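Local coordinates for protein heme oxygenase (PDB 4RAJ) that probably cleaves heme oxidatively to biliverdin, iron and carbon monoxide, as heme oxygenases do, and is seen here without its heme, at residues Ser189-Lys192 / Lys193-Glu197; Lys77-Ala80 / Asp81-Lys84; Lys118-Ala121 / Leu122-Glu126; Leu129-Leu132 / Gly133-Pro137. All blocks are in the same frame, centred on the assembly; numbering follows the deposited sequence.

In the fold
All four contacts are local within the all-helical heme oxygenase fold; contacts 1, 3 and 4 are partly buried, contact 2 lies at the surface. Contact 1 lies mid-helix, with two buried aromatic rings on one side and charged residues on the other. In contact 2 a short polar loop after helix 50-76 caps helix 80-84. Contacts 3 and 4 both belong to helix 120-135: the first is its N-terminal cap, with a salt bridge and a glutamine-aspartate bond, the second its C-terminal end, where serines and backbone carbonyls dominate. Contact 2 touches contacts 1 and 4: its Lys-84 O accepts from Gln-194 NE2 of contact 1, and its Lys-77 NZ donates to Gly-133 O of contact 4.

Contact 1 (Ser189-Lys192 / Lys193-Glu197); sequences SAFK and KQFDE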
loop_
_atom_site.group_PDB
_atom_site.type_symbol
_atom_site.label_atom_id
_atom_site.label_comp_id
_atom_site.label_asym_id
_atom_site.label_seq_id
_atom_site.Cartn_x
_atom_site.Cartn_y
_atom_site.Cartn_z
ATOM N N SER A 189 -4.502 -0.799 14.592
ATOM C CA SER A 189 -5.003 -1.762 15.572
ATOM C C SER A 189 -6.499 -2.031 15.364
ATOM O O SER A 189 -6.960 -3.163 15.522
ATOM C CB SER A 189 -4.747 -1.282 17.002
ATOM O OG SER A 189 -5.558 -0.166 17.315
ATOM N N ALA A 190 -7.248 -0.990 15.003
ATOM C CA ALA A 190 -8.683 -1.129 14.752
ATOM C C ALA A 190 -8.952 -2.042 13.559
ATOM O O ALA A 190 -9.863 -2.872 13.582
ATOM C CB ALA A 190 -9.325 0.238 14.528
ATOM N N PHE A 191 -8.180 -1.868 12.495
ATOM C CA PHE A 191 -8.350 -2.730 11.331
ATOM C C PHE A 191 -7.980 -4.167 11.679
ATOM O O PHE A 191 -8.689 -5.096 11.305
ATOM C CB PHE A 191 -7.518 -2.256 10.146
ATOM C CG PHE A 191 -7.728 -3.090 8.920
ATOM C CD1 PHE A 191 -6.951 -4.220 8.684
ATOM C CD2 PHE A 191 -8.760 -2.791 8.038
ATOM C CE1 PHE A 191 -7.172 -5.021 7.565
ATOM C CE2 PHE A 191 -8.991 -3.594 6.922
ATOM C CZ PHE A 191 -8.189 -4.701 6.686
ATOM N N LYS A 192 -6.863 -4.349 12.378
ATOM C CA LYS A 192 -6.431 -5.692 12.758
ATOM C C LYS A 192 -7.489 -6.424 13.568
ATOM O O LYS A 192 -7.800 -7.578 13.301
ATOM C CB LYS A 192 -5.146 -5.658 13.578
ATOM C CG LYS A 192 -3.879 -5.628 12.789
ATOM C CD LYS A 192 -2.816 -6.299 13.625
ATOM C CE LYS A 192 -1.479 -6.297 12.939
ATOM N NZ LYS A 192 -0.706 -5.102 13.366
ATOM N N LYS A 193 -8.024 -5.746 14.571
ATOM C CA LYS A 193 -9.029 -6.341 15.444
ATOM C C LYS A 193 -10.250 -6.794 14.660
ATOM O O LYS A 193 -10.722 -7.921 14.821
ATOM C CB LYS A 193 -9.438 -5.345 16.531
ATOM C CG LYS A 193 -10.502 -5.857 17.491
ATOM C CD LYS A 193 -10.395 -5.140 18.834
ATOM C CE LYS A 193 -11.547 -5.500 19.744
ATOM N NZ LYS A 193 -12.833 -5.072 19.137
ATOM N N GLN A 194 -10.754 -5.924 13.794
ATOM C CA GLN A 194 -11.911 -6.284 12.988
ATOM C C GLN A 194 -11.580 -7.348 11.944
ATOM O O GLN A 194 -12.389 -8.236 11.700
ATOM C CB GLN A 194 -12.499 -5.064 12.293
ATOM C CG GLN A 194 -13.748 -5.402 11.496
ATOM C CD GLN A 194 -14.533 -4.180 11.087
ATOM O OE1 GLN A 194 -14.060 -3.050 11.217
ATOM N NE2 GLN A 194 -15.748 -4.397 10.597
ATOM N N PHE A 195 -10.407 -7.244 11.323
ATOM C CA PHE A 195 -9.977 -8.228 10.327
ATOM C C PHE A 195 -9.924 -9.628 10.936
ATOM O O PHE A 195 -10.339 -10.606 10.313
ATOM C CB PHE A 195 -8.611 -7.843 9.748
ATOM C CG PHE A 195 -8.190 -8.661 8.546
ATOM C CD1 PHE A 195 -8.923 -8.628 7.370
ATOM C CD2 PHE A 195 -7.037 -9.418 8.585
ATOM C CE1 PHE A 195 -8.523 -9.362 6.257
ATOM C CE2 PHE A 195 -6.636 -10.150 7.476
ATOM C CZ PHE A 195 -7.384 -10.118 6.314
ATOM N N ASP A 196 -9.432 -9.718 12.167
ATOM C CA ASP A 196 -9.364 -11.002 12.856
ATOM C C ASP A 196 -10.742 -11.528 13.249
ATOM O O ASP A 196 -11.010 -12.727 13.123
ATOM C CB ASP A 196 -8.472 -10.892 14.090
ATOM C CG ASP A 196 -7.014 -11.143 13.771
ATOM O OD1 ASP A 196 -6.726 -11.715 12.694
ATOM O OD2 ASP A 196 -6.154 -10.790 14.601
ATOM N N GLU A 197 -11.619 -10.640 13.711
ATOM C CA GLU A 197 -12.965 -11.054 14.111
ATOM C C GLU A 197 -13.814 -11.470 12.924
ATOM O O GLU A 197 -14.509 -12.483 12.964
ATOM C CB GLU A 197 -13.666 -9.931 14.873
ATOM C CG GLU A 197 -13.461 -10.018 16.360
ATOM C CD GLU A 197 -13.735 -8.710 17.058
ATOM O OE1 GLU A 197 -14.491 -7.884 16.497
ATOM O OE2 GLU A 197 -13.184 -8.512 18.162
#
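Phe-191 and Phe-195 project side by side from one face of helix 184-200 in the helical heme oxygenase fold, four residues apart and pointing the same way. Each CG is anti to its own backbone N (chi1 -177° in Phe-191), which sends both rings off the same side of the helix. The planes are nearly parallel, 19° apart, but displaced so far along their planes that little of one ring lies over the other, with centroids 5.5 Å apart. The closest side-chain approach is Phe-191 CE1 to Phe-195 CB, 3.8 Å, and it is oblique to the ring. Helix 140-151 packs on this pair: Tyr-145 meets the Phe-195 ring, while Val-144 and Leu-149 touch Phe-191. Phe-85 meets the Phe-191 ring as well.

Polar side chains take other directions. Gln-194 extends to the carbonyl of Lys-84, and Asp-196 reaches the hydroxyl of Thr-21, tying this helix to neighbouring parts of the chain. On the exposed side Lys-193 NZ stands 3.6 Å from Glu-197 OE2, a salt bridge one turn long. Beneath the two rings the backbone bond from Phe-195 N to Phe-191 O measures 2.8 Å.

Contact 2 (Lys77-Ala80 / Asp81-Lys84); sequences KGDA and DVSK
The chain leaves helix 50-76 through a Schellman motif, with Gly-78 at positive phi (63°), and enters helix 80-84 at once, Asp-79 standing at the N-cap in an extended conformation. The Asp-79 carboxylate folds over the first turn of the new helix. Its OD2 accepts a straight bond from Val-82 N at 2.9 Å (N-H...O 172°), using the anti lone pair, and a weak, bent one from Asp-81 N. With CG anti to the backbone N (chi1 -179°), the carboxylate reaches forward over the start of the helix to both amides. Val-82 lies alongside the same oxygen, its CG2 3.5 Å from Asp-79 OD2, and packs against Leu-71, Ala-74 and Leu-75 of helix 50-76.

The backbone oxygen of Asp-79 is gripped twice by Ser-83: Ser-83 N donates to Asp-79 O at 2.9 Å, and Ser-83 OG donates to it at 2.7 Å from the opposite face of the carbonyl plane. Farther along, the aliphatic part of Lys-84 runs past the next carbonyl, with CG 3.2 Å from Ala-80 O.

Asp-81 turns its carboxylate toward that of Asp-79, OD2 to OD2 4.1 Å. A water between them donates to Asp-79 OD1 and to Asp-81 OD2, the latter at 2.6 Å, while Asp-81 OD1 accepts from Trp-198 NE1. Two like charges thus sit close together at a helix start; the water, the indole N-H and the first-turn amides bonded to Asp-79 OD2 probably ease their mutual repulsion.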
loop_
_atom_site.group_PDB
_atom_site.type_symbol
_atom_site.label_atom_id
_atom_site.label_comp_id
_atom_site.label_asym_id
_atom_site.label_seq_id
_atom_site.Cartn_x
_atom_site.Cartn_y
_atom_site.Cartn_z
ATOM N N LYS A 77 -21.443 -0.662 -4.028
ATOM C CA LYS A 77 -22.313 -1.813 -4.289
ATOM C C LYS A 77 -22.914 -2.402 -3.016
ATOM O O LYS A 77 -23.726 -3.321 -3.075
ATOM C CB LYS A 77 -21.550 -2.925 -5.019
ATOM C CG LYS A 77 -21.176 -2.629 -6.454
ATOM C CD LYS A 77 -20.511 -3.844 -7.109
ATOM C CE LYS A 77 -19.496 -4.514 -6.180
ATOM N NZ LYS A 77 -18.538 -5.405 -6.908
ATOM N N GLY A 78 -22.493 -1.892 -1.867
ATOM C CA GLY A 78 -22.921 -2.431 -0.594
ATOM C C GLY A 78 -22.484 -3.870 -0.387
ATOM O O GLY A 78 -23.265 -4.699 0.071
ATOM N N ASP A 79 -21.236 -4.178 -0.732
ATOM C CA ASP A 79 -20.698 -5.502 -0.466
ATOM C C ASP A 79 -20.776 -5.801 1.025
ATOM O O ASP A 79 -20.338 -4.997 1.844
ATOM C CB ASP A 79 -19.249 -5.622 -0.953
ATOM C CG ASP A 79 -18.671 -6.997 -0.700
ATOM O OD1 ASP A 79 -18.829 -7.874 -1.575
ATOM O OD2 ASP A 79 -18.064 -7.205 0.373
ATOM N N ALA A 80 -21.338 -6.956 1.370
ATOM C CA ALA A 80 -21.565 -7.311 2.767
ATOM C C ALA A 80 -20.294 -7.226 3.598
ATOM O O ALA A 80 -20.314 -6.702 4.708
ATOM C CB ALA A 80 -22.160 -8.711 2.867
ATOM N N ASP A 81 -19.187 -7.718 3.049
ATOM C CA ASP A 81 -17.954 -7.835 3.812
ATOM C C ASP A 81 -17.211 -6.503 3.905
ATOM O O ASP A 81 -16.835 -6.063 4.995
ATOM C CB ASP A 81 -17.044 -8.894 3.189
ATOM C CG ASP A 81 -17.657 -10.282 3.229
ATOM O OD1 ASP A 81 -18.057 -10.726 4.323
ATOM O OD2 ASP A 81 -17.751 -10.919 2.162
ATOM N N VAL A 82 -16.990 -5.861 2.763
ATOM C CA VAL A 82 -16.239 -4.612 2.764
ATOM C C VAL A 82 -17.011 -3.535 3.537
ATOM O O VAL A 82 -16.416 -2.740 4.261
ATOM C CB VAL A 82 -15.923 -4.140 1.332
ATOM C CG1 VAL A 82 -15.108 -2.852 1.353
ATOM C CG2 VAL A 82 -15.157 -5.223 0.588
ATOM N N SER A 83 -18.337 -3.537 3.423
ATOM C CA SER A 83 -19.139 -2.543 4.127
ATOM C C SER A 83 -18.969 -2.640 5.637
ATOM O O SER A 83 -19.049 -1.631 6.335
ATOM C CB SER A 83 -20.611 -2.672 3.758
ATOM O OG SER A 83 -20.790 -2.365 2.390
ATOM N N LYS A 84 -18.701 -3.840 6.140
ATOM C CA LYS A 84 -18.470 -4.002 7.568
ATOM C C LYS A 84 -17.249 -3.217 8.023
ATOM O O LYS A 84 -17.138 -2.867 9.193
ATOM C CB LYS A 84 -18.318 -5.481 7.929
ATOM C CG LYS A 84 -19.616 -6.265 7.806
ATOM C CD LYS A 84 -19.417 -7.733 8.155
ATOM C CE LYS A 84 -20.735 -8.499 8.139
ATOM N NZ LYS A 84 -21.659 -8.037 9.201
HETATM O O HOH W 1 -17.995 -10.450 -0.414
#

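Contact 3 (Lys118-Ala121 / Leu122-Glu126); sequences KSQA and LKDYE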
loop_
_atom_site.group_PDB
_atom_site.type_symbol
_atom_site.label_atom_id
_atom_site.label_comp_id
_atom_site.label_asym_id
_atom_site.label_seq_id
_atom_site.Cartn_x
_atom_site.Cartn_y
_atom_site.Cartn_z
ATOM N N LYS A 118 3.794 2.978 -17.196
ATOM C CA LYS A 118 3.617 1.961 -16.170
ATOM C C LYS A 118 4.306 0.673 -16.587
ATOM O O LYS A 118 4.185 0.255 -17.741
ATOM C CB LYS A 118 2.135 1.703 -15.923
ATOM C CG LYS A 118 1.360 2.955 -15.542
ATOM C CD LYS A 118 -0.060 2.599 -15.111
ATOM C CE LYS A 118 -0.854 3.848 -14.792
ATOM N NZ LYS A 118 -2.248 3.527 -14.409
ATOM N N SER A 119 5.012 0.042 -15.657
ATOM C CA SER A 119 5.584 -1.278 -15.904
ATOM C C SER A 119 4.482 -2.309 -16.121
ATOM O O SER A 119 3.336 -2.096 -15.730
ATOM C CB SER A 119 6.473 -1.716 -14.735
ATOM O OG SER A 119 5.708 -1.909 -13.554
ATOM N N GLN A 120 4.829 -3.437 -16.729
ATOM C CA GLN A 120 3.851 -4.507 -16.880
ATOM C C GLN A 120 3.459 -5.004 -15.486
ATOM O O GLN A 120 2.295 -5.329 -15.237
ATOM C CB GLN A 120 4.398 -5.653 -17.729
ATOM C CG GLN A 120 3.327 -6.659 -18.105
ATOM C CD GLN A 120 2.191 -6.032 -18.897
ATOM O OE1 GLN A 120 2.419 -5.320 -19.880
ATOM N NE2 GLN A 120 0.959 -6.274 -18.458
ATOM N N ALA A 121 4.432 -5.033 -14.576
ATOM C CA ALA A 121 4.178 -5.488 -13.210
ATOM C C ALA A 121 3.091 -4.648 -12.535
ATOM O O ALA A 121 2.207 -5.176 -11.855
ATOM C CB ALA A 121 5.460 -5.452 -12.390
ATOM N N LEU A 122 3.162 -3.336 -12.724
ATOM C CA LEU A 122 2.160 -2.443 -12.140
ATOM C C LEU A 122 0.801 -2.657 -12.801
ATOM O O LEU A 122 -0.223 -2.734 -12.129
ATOM C CB LEU A 122 2.597 -0.985 -12.289
ATOM C CG LEU A 122 1.547 0.068 -11.877
ATOM C CD1 LEU A 122 1.121 -0.119 -10.426
ATOM C CD2 LEU A 122 2.075 1.478 -12.078
ATOM N N LYS A 123 0.791 -2.747 -14.124
ATOM C CA LYS A 123 -0.465 -2.954 -14.849
ATOM C C LYS A 123 -1.127 -4.270 -14.453
ATOM O O LYS A 123 -2.354 -4.342 -14.311
ATOM C CB LYS A 123 -0.220 -2.898 -16.363
ATOM C CG LYS A 123 0.172 -1.493 -16.831
ATOM C CD LYS A 123 0.297 -1.368 -18.353
ATOM C CE LYS A 123 1.560 -2.008 -18.876
ATOM N NZ LYS A 123 1.688 -1.787 -20.346
ATOM N N ASP A 124 -0.316 -5.303 -14.253
ATOM C CA ASP A 124 -0.830 -6.597 -13.823
ATOM C C ASP A 124 -1.496 -6.509 -12.443
ATOM O O ASP A 124 -2.527 -7.126 -12.205
ATOM C CB ASP A 124 0.297 -7.649 -13.804
ATOM C CG ASP A 124 0.744 -8.072 -15.215
ATOM O OD1 ASP A 124 0.023 -7.806 -16.196
ATOM O OD2 ASP A 124 1.831 -8.672 -15.336
ATOM N N TYR A 125 -0.901 -5.754 -11.524
ATOM C CA TYR A 125 -1.481 -5.621 -10.189
ATOM C C TYR A 125 -2.756 -4.791 -10.266
ATOM O O TYR A 125 -3.764 -5.135 -9.641
ATOM C CB TYR A 125 -0.471 -4.985 -9.216
ATOM C CG TYR A 125 -0.832 -5.104 -7.738
ATOM C CD1 TYR A 125 -1.791 -6.011 -7.287
ATOM C CD2 TYR A 125 -0.203 -4.301 -6.799
ATOM C CE1 TYR A 125 -2.116 -6.109 -5.926
ATOM C CE2 TYR A 125 -0.518 -4.387 -5.448
ATOM C CZ TYR A 125 -1.469 -5.290 -5.014
ATOM O OH TYR A 125 -1.752 -5.348 -3.662
ATOM N N GLU A 126 -2.716 -3.703 -11.040
ATOM C CA GLU A 126 -3.918 -2.889 -11.249
ATOM C C GLU A 126 -5.090 -3.726 -11.768
ATOM O O GLU A 126 -6.226 -3.578 -11.313
ATOM C CB GLU A 126 -3.633 -1.761 -12.231
ATOM C CG GLU A 126 -2.750 -0.639 -11.685
ATOM C CD GLU A 126 -2.467 0.399 -12.751
ATOM O OE1 GLU A 126 -2.290 -0.000 -13.922
ATOM O OE2 GLU A 126 -2.449 1.603 -12.429
#
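The N-terminal cap of helix 120-135 is made by Ser-119, whose OG accepts a hydrogen bond from Leu-122 N at 3.0 Å. The hydroxyl sits between the backbone N and the carbonyl carbon of its own residue (chi1 66°), and this rotation brings it over the first turn, beside Leu-122 CB. Just ahead of the cap, Lys-118 sends an extended chain past the turn, crossing Leu-122 and resting CG 3.8 Å from Leu-122 CD2. It ends at Glu-126, which it meets at about a right angle. Lys-118 NZ lies 2.8 Å from Glu-126 OE2, on the syn lone pair, in a salt bridge that spans two turns and ties the residue before the cap to the helix body. Tyr-62 of helix 50-76 adds a cation-pi partner for this lysine and also touches Glu-126 and Leu-122.

Helix 120-135 packs between helices 50-76 and 204-227 of the heme oxygenase fold. Its inward-facing Tyr-125 bonds through OH to His-143 and Gln-147 and stacks on His-220; Gln-147 also lines the pocket that holds a polyether molecule in this crystal.

On the solvent side Gln-120 bends at chi2 (59°), which carries its amide forward to the next turn. Gln-120 NE2 donates to Asp-124 OD1 at 2.9 Å, with the acceptor in the plane of the amide, yet the amide nitrogen lies above the carboxylate plane; the two flat groups are turned 49° apart. The other end of that amide meets Lys-123, whose chain crosses it at about a right angle, with Lys-123 CE 3.6 Å from Gln-120 OE1.

Contact 4 (Leu129-Leu132 / Gly133-Pro137); sequences LASL and GRSSP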
loop_
_atom_site.group_PDB
_atom_site.type_symbol
_atom_site.label_atom_id
_atom_site.label_comp_id
_atom_site.label_asym_id
_atom_site.label_seq_id
_atom_site.Cartn_x
_atom_site.Cartn_y
_atom_site.Cartn_z
ATOM N N LEU A 129 -6.382 -6.161 -8.968
ATOM C CA LEU A 129 -7.205 -5.469 -7.984
ATOM C C LEU A 129 -8.594 -5.149 -8.528
ATOM O O LEU A 129 -9.602 -5.319 -7.827
ATOM C CB LEU A 129 -6.514 -4.173 -7.530
ATOM C CG LEU A 129 -5.247 -4.407 -6.706
ATOM C CD1 LEU A 129 -4.444 -3.117 -6.501
ATOM C CD2 LEU A 129 -5.617 -5.007 -5.361
ATOM N N ALA A 130 -8.646 -4.677 -9.771
ATOM C CA ALA A 130 -9.924 -4.374 -10.411
ATOM C C ALA A 130 -10.778 -5.634 -10.500
ATOM O O ALA A 130 -11.990 -5.601 -10.251
ATOM C CB ALA A 130 -9.709 -3.782 -11.792
ATOM N N SER A 131 -10.133 -6.744 -10.840
ATOM C CA SER A 131 -10.821 -8.015 -10.968
ATOM C C SER A 131 -11.349 -8.500 -9.619
ATOM O O SER A 131 -12.442 -9.055 -9.548
ATOM C CB SER A 131 -9.898 -9.065 -11.579
ATOM O OG SER A 131 -10.618 -10.243 -11.898
ATOM N N LEU A 132 -10.569 -8.305 -8.557
ATOM C CA LEU A 132 -11.034 -8.660 -7.229
ATOM C C LEU A 132 -12.242 -7.818 -6.866
ATOM O O LEU A 132 -13.188 -8.317 -6.266
ATOM C CB LEU A 132 -9.931 -8.480 -6.183
ATOM C CG LEU A 132 -8.780 -9.478 -6.147
ATOM C CD1 LEU A 132 -7.802 -9.062 -5.043
ATOM C CD2 LEU A 132 -9.288 -10.919 -5.927
ATOM N N GLY A 133 -12.212 -6.545 -7.249
ATOM C CA GLY A 133 -13.285 -5.625 -6.917
ATOM C C GLY A 133 -14.586 -6.058 -7.560
ATOM O O GLY A 133 -15.663 -5.920 -6.974
ATOM N N ARG A 134 -14.475 -6.593 -8.771
ATOM C CA ARG A 134 -15.639 -7.054 -9.512
ATOM C C ARG A 134 -16.180 -8.370 -8.970
ATOM O O ARG A 134 -17.368 -8.479 -8.689
ATOM C CB ARG A 134 -15.296 -7.206 -10.996
ATOM C CG ARG A 134 -15.851 -6.102 -11.890
ATOM C CD ARG A 134 -14.892 -5.744 -13.025
ATOM N NE ARG A 134 -14.159 -6.902 -13.540
ATOM C CZ ARG A 134 -12.870 -6.878 -13.875
ATOM N NH1 ARG A 134 -12.171 -5.757 -13.754
ATOM N NH2 ARG A 134 -12.276 -7.974 -14.330
ATOM N N SER A 135 -15.311 -9.364 -8.814
ATOM C CA SER A 135 -15.759 -10.733 -8.557
ATOM C C SER A 135 -15.681 -11.212 -7.096
ATOM O O SER A 135 -16.484 -12.042 -6.684
ATOM C CB SER A 135 -14.976 -11.700 -9.453
ATOM O OG SER A 135 -13.579 -11.635 -9.216
ATOM N N SER A 136 -14.728 -10.722 -6.306
ATOM C CA SER A 136 -14.666 -11.133 -4.896
ATOM C C SER A 136 -14.099 -10.037 -4.006
ATOM O O SER A 136 -12.941 -10.104 -3.589
ATOM C CB SER A 136 -13.832 -12.400 -4.737
ATOM O OG SER A 136 -12.665 -12.332 -5.529
ATOM N N PRO A 137 -14.920 -9.027 -3.704
ATOM C CA PRO A 137 -14.419 -7.836 -3.013
ATOM C C PRO A 137 -13.856 -8.112 -1.624
ATOM O O PRO A 137 -12.991 -7.364 -1.204
ATOM C CB PRO A 137 -15.652 -6.931 -2.930
ATOM C CG PRO A 137 -16.568 -7.429 -4.003
ATOM C CD PRO A 137 -16.346 -8.903 -4.057
#
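A local, largely polar contact closes the C-terminal end of helix 120-135, where the last turn gives way to a loop at Ser-136. Ser-131 O is held from two sides: Ser-135 N donates to it at 3.0 Å, and Ser-135 OG, lying above the carbonyl plane on the opposite face, donates at 2.8 Å. The serine hydroxyl is swung back to this carbonyl by a chi1 of 60°. One residue on, Ser-136 N still bonds to Leu-132 O at 2.9 Å, although the backbone has already left helical angles. Pro-137 N has no hydrogen to offer; Pro-137 CA comes 3.5 Å from Leu-132 O, at most a weak C-H...O contact.

Arg-134 doubles back, bent at chi2 and chi3, and lays its guanidinium along the preceding turn. Ser-131 CA lies over one face, off its centre, while Arg-134 NH1 passes 3.7 Å from Ala-130 CB. On the buried side Leu-132 and Leu-129 pack against Leu-140 and His-143 of helix 140-151, and Gly-133 O accepts from Lys-77 NZ. A serine hydroxyl returning to the carbonyl one turn earlier is common in alpha-helices; here it falls in the last turn, before the chain leaves helical angles.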